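Local coordinates for 3-dehydroquinate dehydratase (Clostridium difficile, PDB 4H3D), which catalyses the cis-dehydration of 3-dehydroquinate to 3-dehydroshikimate through an imine intermediate, the third step of the chorismate pathway, at residues B[71-76]-B[113-118]; B[123-128]-B[162-167]. One frame throughout, in Å; residues are numbered along the deposited sequence. Where two conformers were deposited one is given.

Contact 1 of 2, residues B[71-76]-B[113-118]; sequences ELRSYI and LVDLID
Arg73, on the last turn of helix 62-76, reaches across to the loop that leads into strand 116-120 of the TIM barrel and takes hold of Leu113 and Asp115. The grip on Leu113 is side-on: NE lies 2.9 Å from Leu113 O and NH2 lies 3.1 Å from the same Leu113 O, so two nitrogens share one carbonyl oxygen. That oxygen sits in the guanidinium plane, whereas NH2 itself approaches from above the carbonyl plane and NE is tilted less from it. NH2 also makes a salt bridge with Asp115; the 2.5 Å between Arg73 NH2 and Asp115 OD2 is very short and its exact value doubtful, and the N-H points poorly at that oxygen (129°), a weak hydrogen bond. The carboxylate meets the guanidinium edge with its own plane turned 78° from it. Farther back, the aliphatic part of Arg73 runs alongside Leu113 in the opposite direction, with Leu113 CD2 packed 3.9 Å from Arg73 CG. Bends at chi2 and chi3 carry the guanidinium on to the loop. In the second shell, NH1 bonds to the carbonyls of His77 and Ile79, helping to fix the group's rotation, and Leu113 also packs on Leu69 and Tyr70 of the same helix. Asp115 has further partners on each oxygen: OD1 pairs with Lys11 NZ, and OD2 accepts from the backbone N of Leu81.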
ATOM      1  N   GLU B  71     -27.165  24.957   4.884  1.00 30.07           N
ATOM      2  CA  GLU B  71     -27.791  23.682   5.185  1.00 34.26           C
ATOM      3  C   GLU B  71     -26.773  22.589   5.444  1.00 33.47           C
ATOM      4  O   GLU B  71     -26.875  21.861   6.413  1.00 33.30           O
ATOM      5  CB  GLU B  71     -28.725  23.252   4.066  1.00 35.53           C
ATOM      6  CG  GLU B  71     -29.952  24.105   3.962  1.00 46.44           C
ATOM      7  CD  GLU B  71     -31.072  23.439   3.187  1.00 55.93           C
ATOM      8  OE1 GLU B  71     -31.110  22.181   3.160  1.00 60.55           O
ATOM      9  OE2 GLU B  71     -31.924  24.169   2.632  1.00 58.31           O
ATOM     10  N   LEU B  72     -25.794  22.490   4.559  1.00 33.50           N
ATOM     11  CA  LEU B  72     -24.751  21.507   4.681  1.00 33.47           C
ATOM     12  C   LEU B  72     -24.080  21.625   6.057  1.00 34.73           C
ATOM     13  O   LEU B  72     -23.914  20.630   6.767  1.00 33.29           O
ATOM     14  CB  LEU B  72     -23.736  21.719   3.554  1.00 33.04           C
ATOM     15  CG  LEU B  72     -22.545  20.779   3.421  1.00 35.32           C
ATOM     16  CD1 LEU B  72     -22.992  19.336   3.302  1.00 34.06           C
ATOM     17  CD2 LEU B  72     -21.724  21.197   2.180  1.00 34.09           C
ATOM     18  N   ARG B  73     -23.737  22.855   6.441  1.00 34.99           N
ATOM     19  CA  ARG B  73     -23.054  23.105   7.704  1.00 36.27           C
ATOM     20  C   ARG B  73     -23.889  22.559   8.856  1.00 38.05           C
ATOM     21  O   ARG B  73     -23.354  21.912   9.772  1.00 39.01           O
ATOM     22  CB  ARG B  73     -22.882  24.603   7.951  1.00 38.52           C
ATOM     23  CG  ARG B  73     -21.513  25.036   8.316  1.00 41.02           C
ATOM     24  CD  ARG B  73     -20.721  24.064   9.195  1.00 43.51           C
ATOM     25  NE  ARG B  73     -19.334  24.181   8.790  1.00 38.30           N
ATOM     26  CZ  ARG B  73     -18.355  23.337   9.095  1.00 36.82           C
ATOM     27  NH1 ARG B  73     -18.559  22.261   9.850  1.00 35.27           N
ATOM     28  NH2 ARG B  73     -17.154  23.590   8.631  1.00 33.25           N
ATOM     29  N   SER B  74     -25.202  22.812   8.805  0.50 37.78           N
ATOM     30  CA  SER B  74     -26.122  22.382   9.866  0.50 39.67           C
ATOM     31  C   SER B  74     -26.161  20.864  10.032  0.50 39.76           C
ATOM     32  O   SER B  74     -26.332  20.374  11.145  0.50 40.57           O
ATOM     33  CB  SER B  74     -27.546  22.910   9.620  0.50 40.63           C
ATOM     34  OG  SER B  74     -28.202  22.210   8.571  0.50 40.55           O
ATOM     35  N   TYR B  75     -26.015  20.125   8.929  1.00 37.90           N
ATOM     36  CA  TYR B  75     -26.032  18.646   8.979  1.00 38.47           C
ATOM     37  C   TYR B  75     -24.699  18.003   9.386  1.00 36.97           C
ATOM     38  O   TYR B  75     -24.699  16.966  10.030  1.00 36.24           O
ATOM     39  CB  TYR B  75     -26.462  18.027   7.638  1.00 39.64           C
ATOM     40  CG  TYR B  75     -27.945  18.016   7.387  1.00 42.68           C
ATOM     41  CD1 TYR B  75     -28.759  17.042   7.963  1.00 49.62           C
ATOM     42  CD2 TYR B  75     -28.533  18.952   6.549  1.00 47.78           C
ATOM     43  CE1 TYR B  75     -30.137  17.022   7.728  1.00 52.59           C
ATOM     44  CE2 TYR B  75     -29.904  18.942   6.300  1.00 50.66           C
ATOM     45  CZ  TYR B  75     -30.700  17.974   6.894  1.00 52.76           C
ATOM     46  OH  TYR B  75     -32.053  17.961   6.651  1.00 55.94           O
ATOM     47  N   ILE B  76     -23.568  18.586   8.992  1.00 35.28           N
ATOM     48  CA  ILE B  76     -22.271  17.960   9.307  1.00 36.17           C
ATOM     49  C   ILE B  76     -21.674  18.441  10.621  1.00 39.61           C
ATOM     50  O   ILE B  76     -20.632  17.930  11.070  1.00 38.33           O
ATOM     51  CB  ILE B  76     -21.255  18.120   8.187  1.00 34.83           C
ATOM     52  CG1 ILE B  76     -20.734  19.556   8.098  1.00 33.49           C
ATOM     53  CG2 ILE B  76     -21.856  17.659   6.878  1.00 31.74           C
ATOM     54  CD1 ILE B  76     -19.573  19.687   7.124  1.00 29.13           C
ATOM     55  N   LEU B 113     -18.125  29.642   7.372  1.00 30.53           N
ATOM     56  CA  LEU B 113     -18.679  28.281   7.340  1.00 30.83           C
ATOM     57  C   LEU B 113     -17.726  27.210   6.789  1.00 30.00           C
ATOM     58  O   LEU B 113     -18.002  26.018   6.948  1.00 32.46           O
ATOM     59  CB  LEU B 113     -19.988  28.259   6.536  1.00 29.20           C
ATOM     60  CG  LEU B 113     -21.095  29.189   7.040  1.00 35.38           C
ATOM     61  CD1 LEU B 113     -22.366  29.021   6.208  1.00 34.49           C
ATOM     62  CD2 LEU B 113     -21.391  28.929   8.517  1.00 40.10           C
ATOM     63  N   VAL B 114     -16.631  27.614   6.133  1.00 27.95           N
ATOM     64  CA  VAL B 114     -15.644  26.638   5.606  1.00 25.32           C
ATOM     65  C   VAL B 114     -14.340  26.709   6.385  1.00 25.00           C
ATOM     66  O   VAL B 114     -13.891  27.789   6.780  1.00 26.76           O
ATOM     67  CB  VAL B 114     -15.373  26.812   4.077  1.00 24.49           C
ATOM     68  CG1 VAL B 114     -16.675  26.612   3.278  1.00 22.61           C
ATOM     69  CG2 VAL B 114     -14.758  28.155   3.761  1.00 23.67           C
ATOM     70  N   ASP B 115     -13.731  25.553   6.595  1.00 24.57           N
ATOM     71  CA  ASP B 115     -12.509  25.440   7.381  1.00 25.76           C
ATOM     72  C   ASP B 115     -11.256  25.495   6.520  1.00 23.96           C
ATOM     73  O   ASP B 115     -10.195  25.939   6.993  1.00 22.62           O
ATOM     74  CB  ASP B 115     -12.568  24.152   8.177  1.00 26.09           C
ATOM     75  CG  ASP B 115     -13.745  24.126   9.094  1.00 30.55           C
ATOM     76  OD1 ASP B 115     -13.762  24.942  10.036  1.00 33.34           O
ATOM     77  OD2 ASP B 115     -14.667  23.319   8.870  1.00 26.29           O
ATOM     78  N   LEU B 116     -11.385  25.013   5.279  1.00 21.22           N
ATOM     79  CA  LEU B 116     -10.315  25.045   4.278  1.00 21.69           C
ATOM     80  C   LEU B 116     -10.893  25.334   2.905  1.00 20.34           C
ATOM     81  O   LEU B 116     -12.063  25.062   2.641  1.00 19.51           O
ATOM     82  CB  LEU B 116      -9.585  23.693   4.146  1.00 21.81           C
ATOM     83  CG  LEU B 116      -9.202  22.901   5.388  1.00 26.35           C
ATOM     84  CD1 LEU B 116     -10.336  21.945   5.785  1.00 23.24           C
ATOM     85  CD2 LEU B 116      -7.945  22.104   5.133  1.00 26.41           C
ATOM     86  N   ILE B 117     -10.056  25.877   2.032  1.00 20.71           N
ATOM     87  CA  ILE B 117     -10.401  26.059   0.633  1.00 20.54           C
ATOM     88  C   ILE B 117      -9.243  25.543  -0.194  1.00 20.65           C
ATOM     89  O   ILE B 117      -8.104  25.566   0.265  1.00 20.02           O
ATOM     90  CB  ILE B 117     -10.684  27.545   0.228  1.00 19.94           C
ATOM     91  CG1 ILE B 117      -9.496  28.458   0.581  1.00 21.33           C
ATOM     92  CG2 ILE B 117     -11.940  28.024   0.879  1.00 22.57           C
ATOM     93  CD1 ILE B 117      -9.610  29.904  -0.024  1.00 22.20           C
ATOM     94  N   ASP B 118      -9.543  25.083  -1.404  1.00 19.71           N
ATOM     95  CA  ASP B 118      -8.511  24.588  -2.323  1.00 23.38           C
ATOM     96  C   ASP B 118      -8.377  25.588  -3.465  1.00 23.55           C
ATOM     97  O   ASP B 118      -9.353  25.858  -4.177  1.00 27.72           O
ATOM     98  CB  ASP B 118      -8.869  23.169  -2.822  1.00 25.07           C
ATOM     99  CG  ASP B 118      -7.908  22.633  -3.912  1.00 27.77           C
ATOM    100  OD1 ASP B 118      -7.634  23.367  -4.880  1.00 24.21           O
ATOM    101  OD2 ASP B 118      -7.500  21.445  -3.836  1.00 27.02           O
TER

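Contact 2 of 2, residues B[123-128]-B[162-167]; sequences MGDEVI and LCRMQE
Arg164 stretches from helix 155-167 to meet Asp125, in the first turn of helix 125-137. From CB its chain sets out with CG anti to the backbone N (chi1 -176°), bends at chi2 (57°) and then runs on extended through CD to NE. There the first polar contact occurs: NE donates to a water 2.7 Å away, and that water in turn donates to Asp125 OD1, also at 2.7 Å from the water oxygen. Beyond CZ the two terminal nitrogens part company. NH1 faces the aspartate and lies 3.3 Å from OD1 and 3.3 Å from OD2 of Asp125, a forked salt bridge whose two hydrogen bonds are both weak. The carboxylate and guanidinium planes stand 68° apart, so the two groups do not form a coplanar, two-pronged pair; Asp125 CG nevertheless lies in the guanidinium plane, at its edge. In the TIM barrel these helices are successive ones on the outer layer, joined through strand 141-148, and the charged pair bridges them at the surface. Gly124 occupies the N-cap position just ahead of Asp125, placing the acidic side chain at a helix start, where the helix dipole would probably favour its negative charge. NH2, the other branch of the arginine, turns back to its own helix and bonds to Glu167 OE1 at 3.0 Å, nearly in the guanidinium plane. Glu167 OE1 receives this N-H on its anti lone pair, the one away from OE2.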
ATOM      1  N   MET B 123      -3.628  29.206 -11.314  0.60 20.43           N
ATOM      2  CA  MET B 123      -4.372  30.469 -11.405  0.60 21.57           C
ATOM      3  C   MET B 123      -3.430  31.679 -11.376  0.60 23.09           C
ATOM      4  O   MET B 123      -3.799  32.768 -11.804  0.60 24.07           O
ATOM      5  CB  MET B 123      -5.408  30.566 -10.278  0.60 20.89           C
ATOM      6  CG  MET B 123      -6.529  29.564 -10.414  0.60 21.07           C
ATOM      7  SD  MET B 123      -7.536  29.865 -11.873  0.60 31.06           S
ATOM      8  CE  MET B 123      -8.209  31.473 -11.487  0.60 24.56           C
ATOM      9  N   GLY B 124      -2.212  31.480 -10.876  1.00 23.58           N
ATOM     10  CA  GLY B 124      -1.202  32.548 -10.852  1.00 24.14           C
ATOM     11  C   GLY B 124      -1.109  33.312  -9.549  1.00 24.46           C
ATOM     12  O   GLY B 124      -2.046  33.329  -8.757  1.00 21.71           O
ATOM     13  N   ASP B 125       0.024  33.978  -9.360  1.00 25.36           N
ATOM     14  CA  ASP B 125       0.308  34.710  -8.125  1.00 26.86           C
ATOM     15  C   ASP B 125      -0.715  35.781  -7.741  1.00 27.46           C
ATOM     16  O   ASP B 125      -1.007  35.957  -6.550  1.00 26.75           O
ATOM     17  CB  ASP B 125       1.690  35.369  -8.197  1.00 28.95           C
ATOM     18  CG  ASP B 125       2.828  34.357  -8.292  1.00 34.87           C
ATOM     19  OD1 ASP B 125       2.641  33.183  -7.902  1.00 39.11           O
ATOM     20  OD2 ASP B 125       3.930  34.751  -8.766  1.00 48.78           O
ATOM     21  N   GLU B 126      -1.254  36.488  -8.732  0.60 28.03           N
ATOM     22  CA  GLU B 126      -2.212  37.563  -8.455  0.60 29.64           C
ATOM     23  C   GLU B 126      -3.456  37.010  -7.773  0.60 28.14           C
ATOM     24  O   GLU B 126      -3.867  37.501  -6.726  0.60 27.25           O
ATOM     25  CB  GLU B 126      -2.590  38.331  -9.734  0.60 31.26           C
ATOM     26  CG  GLU B 126      -3.500  39.539  -9.490  0.60 36.06           C
ATOM     27  CD  GLU B 126      -3.665  40.433 -10.715  0.60 41.40           C
ATOM     28  OE1 GLU B 126      -3.427  39.969 -11.849  0.60 47.73           O
ATOM     29  OE2 GLU B 126      -4.036  41.607 -10.537  0.60 46.94           O
ATOM     30  N   VAL B 127      -4.040  35.978  -8.369  1.00 26.21           N
ATOM     31  CA  VAL B 127      -5.243  35.356  -7.828  1.00 24.83           C
ATOM     32  C   VAL B 127      -4.943  34.712  -6.476  1.00 23.32           C
ATOM     33  O   VAL B 127      -5.643  34.962  -5.484  1.00 24.67           O
ATOM     34  CB  VAL B 127      -5.800  34.279  -8.781  1.00 24.01           C
ATOM     35  CG1 VAL B 127      -6.790  33.373  -8.062  1.00 20.20           C
ATOM     36  CG2 VAL B 127      -6.410  34.941 -10.000  1.00 26.62           C
ATOM     37  N   ILE B 128      -3.886  33.912  -6.441  1.00 23.15           N
ATOM     38  CA  ILE B 128      -3.469  33.208  -5.222  1.00 24.27           C
ATOM     39  C   ILE B 128      -3.192  34.158  -4.066  1.00 25.13           C
ATOM     40  O   ILE B 128      -3.680  33.940  -2.965  1.00 23.44           O
ATOM     41  CB  ILE B 128      -2.241  32.350  -5.464  1.00 22.73           C
ATOM     42  CG1 ILE B 128      -2.578  31.195  -6.422  1.00 25.53           C
ATOM     43  CG2 ILE B 128      -1.743  31.773  -4.155  1.00 24.73           C
ATOM     44  CD1 ILE B 128      -1.361  30.498  -6.971  1.00 28.27           C
ATOM     45  N   LEU B 162       5.913  21.880  -4.908  1.00 23.16           N
ATOM     46  CA  LEU B 162       5.501  21.851  -3.495  1.00 23.56           C
ATOM     47  C   LEU B 162       6.186  22.989  -2.715  1.00 23.05           C
ATOM     48  O   LEU B 162       5.557  23.633  -1.867  1.00 22.77           O
ATOM     49  CB  LEU B 162       5.802  20.483  -2.870  1.00 24.38           C
ATOM     50  CG  LEU B 162       4.993  19.302  -3.426  1.00 22.70           C
ATOM     51  CD1 LEU B 162       5.561  17.954  -2.929  1.00 23.43           C
ATOM     52  CD2 LEU B 162       3.501  19.456  -3.080  1.00 24.37           C
ATOM     53  N   CYS B 163       7.473  23.236  -2.999  1.00 23.85           N
ATOM     54  CA  CYS B 163       8.186  24.360  -2.374  1.00 23.77           C
ATOM     55  C   CYS B 163       7.546  25.704  -2.771  1.00 25.00           C
ATOM     56  O   CYS B 163       7.402  26.604  -1.936  1.00 23.75           O
ATOM     57  CB  CYS B 163       9.668  24.358  -2.744  1.00 25.83           C
ATOM     58  SG  CYS B 163      10.590  23.045  -1.974  1.00 30.15           S
ATOM     59  N   ARG B 164       7.150  25.838  -4.031  1.00 21.97           N
ATOM     60  CA  ARG B 164       6.518  27.080  -4.477  1.00 23.37           C
ATOM     61  C   ARG B 164       5.187  27.312  -3.720  1.00 22.11           C
ATOM     62  O   ARG B 164       4.847  28.467  -3.331  1.00 22.45           O
ATOM     63  CB  ARG B 164       6.300  27.078  -5.994  1.00 21.40           C
ATOM     64  CG  ARG B 164       5.727  28.388  -6.560  1.00 25.89           C
ATOM     65  CD  ARG B 164       6.595  29.604  -6.219  1.00 30.98           C
ATOM     66  NE  ARG B 164       5.944  30.854  -6.589  1.00 34.76           N
ATOM     67  CZ  ARG B 164       6.215  32.040  -6.048  1.00 38.43           C
ATOM     68  NH1 ARG B 164       5.553  33.116  -6.455  1.00 40.37           N
ATOM     69  NH2 ARG B 164       7.124  32.159  -5.081  1.00 40.55           N
ATOM     70  N   MET B 165       4.456  26.222  -3.486  1.00 22.65           N
ATOM     71  CA  MET B 165       3.196  26.284  -2.747  1.00 21.95           C
ATOM     72  C   MET B 165       3.442  26.758  -1.317  1.00 24.36           C
ATOM     73  O   MET B 165       2.659  27.540  -0.779  1.00 24.94           O
ATOM     74  CB  MET B 165       2.504  24.938  -2.765  1.00 22.56           C
ATOM     75  CG  MET B 165       1.984  24.540  -4.143  1.00 22.11           C
ATOM     76  SD  MET B 165       1.578  22.815  -4.122  1.00 24.29           S
ATOM     77  CE  MET B 165       0.860  22.565  -5.726  1.00 21.16           C
ATOM     78  N   GLN B 166       4.530  26.303  -0.703  1.00 24.42           N
ATOM     79  CA  GLN B 166       4.888  26.817   0.632  1.00 25.64           C
ATOM     80  C   GLN B 166       5.191  28.309   0.565  1.00 26.33           C
ATOM     81  O   GLN B 166       4.729  29.090   1.417  1.00 27.51           O
ATOM     82  CB  GLN B 166       6.096  26.088   1.216  1.00 25.61           C
ATOM     83  CG  GLN B 166       5.814  24.685   1.658  1.00 27.90           C
ATOM     84  CD  GLN B 166       6.966  24.089   2.468  1.00 29.29           C
ATOM     85  OE1 GLN B 166       6.751  23.262   3.343  1.00 30.60           O
ATOM     86  NE2 GLN B 166       8.193  24.527   2.179  1.00 26.36           N
ATOM     87  N   GLU B 167       5.963  28.715  -0.445  1.00 27.30           N
ATOM     88  CA  GLU B 167       6.332  30.124  -0.604  1.00 29.07           C
ATOM     89  C   GLU B 167       5.104  31.013  -0.795  1.00 28.76           C
ATOM     90  O   GLU B 167       5.098  32.164  -0.358  1.00 27.94           O
ATOM     91  CB  GLU B 167       7.315  30.310  -1.775  1.00 30.08           C
ATOM     92  CG  GLU B 167       8.679  29.662  -1.553  1.00 34.33           C
ATOM     93  CD  GLU B 167       9.547  29.643  -2.820  1.00 42.81           C
ATOM     94  OE1 GLU B 167       9.130  30.231  -3.859  1.00 39.08           O
ATOM     95  OE2 GLU B 167      10.641  29.026  -2.778  1.00 45.82           O
TER
HETATM   96  O   HOH W   1       4.136  31.041  -8.524  1.00 40.43           O

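Both are surface contacts made by an arginine and an aspartate, but they join different elements. Contact 1 ties a barrel helix to the loop entering a strand; contact 2 spans two outer helices, the first of which follows that strand. In contact 1 the arginine also holds a backbone carbonyl, its carbon chain packs on a leucine, and 169 Å² is buried. Contact 2 buries 67 Å² and relies on side-chain charges and a water. Their centres are 24 Å apart and their nearest atoms about 8 Å, without touching. Leu113's side chain is about 9 Å from that of substrate-binding Trp51, though the touching residues precede strand 116-120; contact 2 is away from the substrate site.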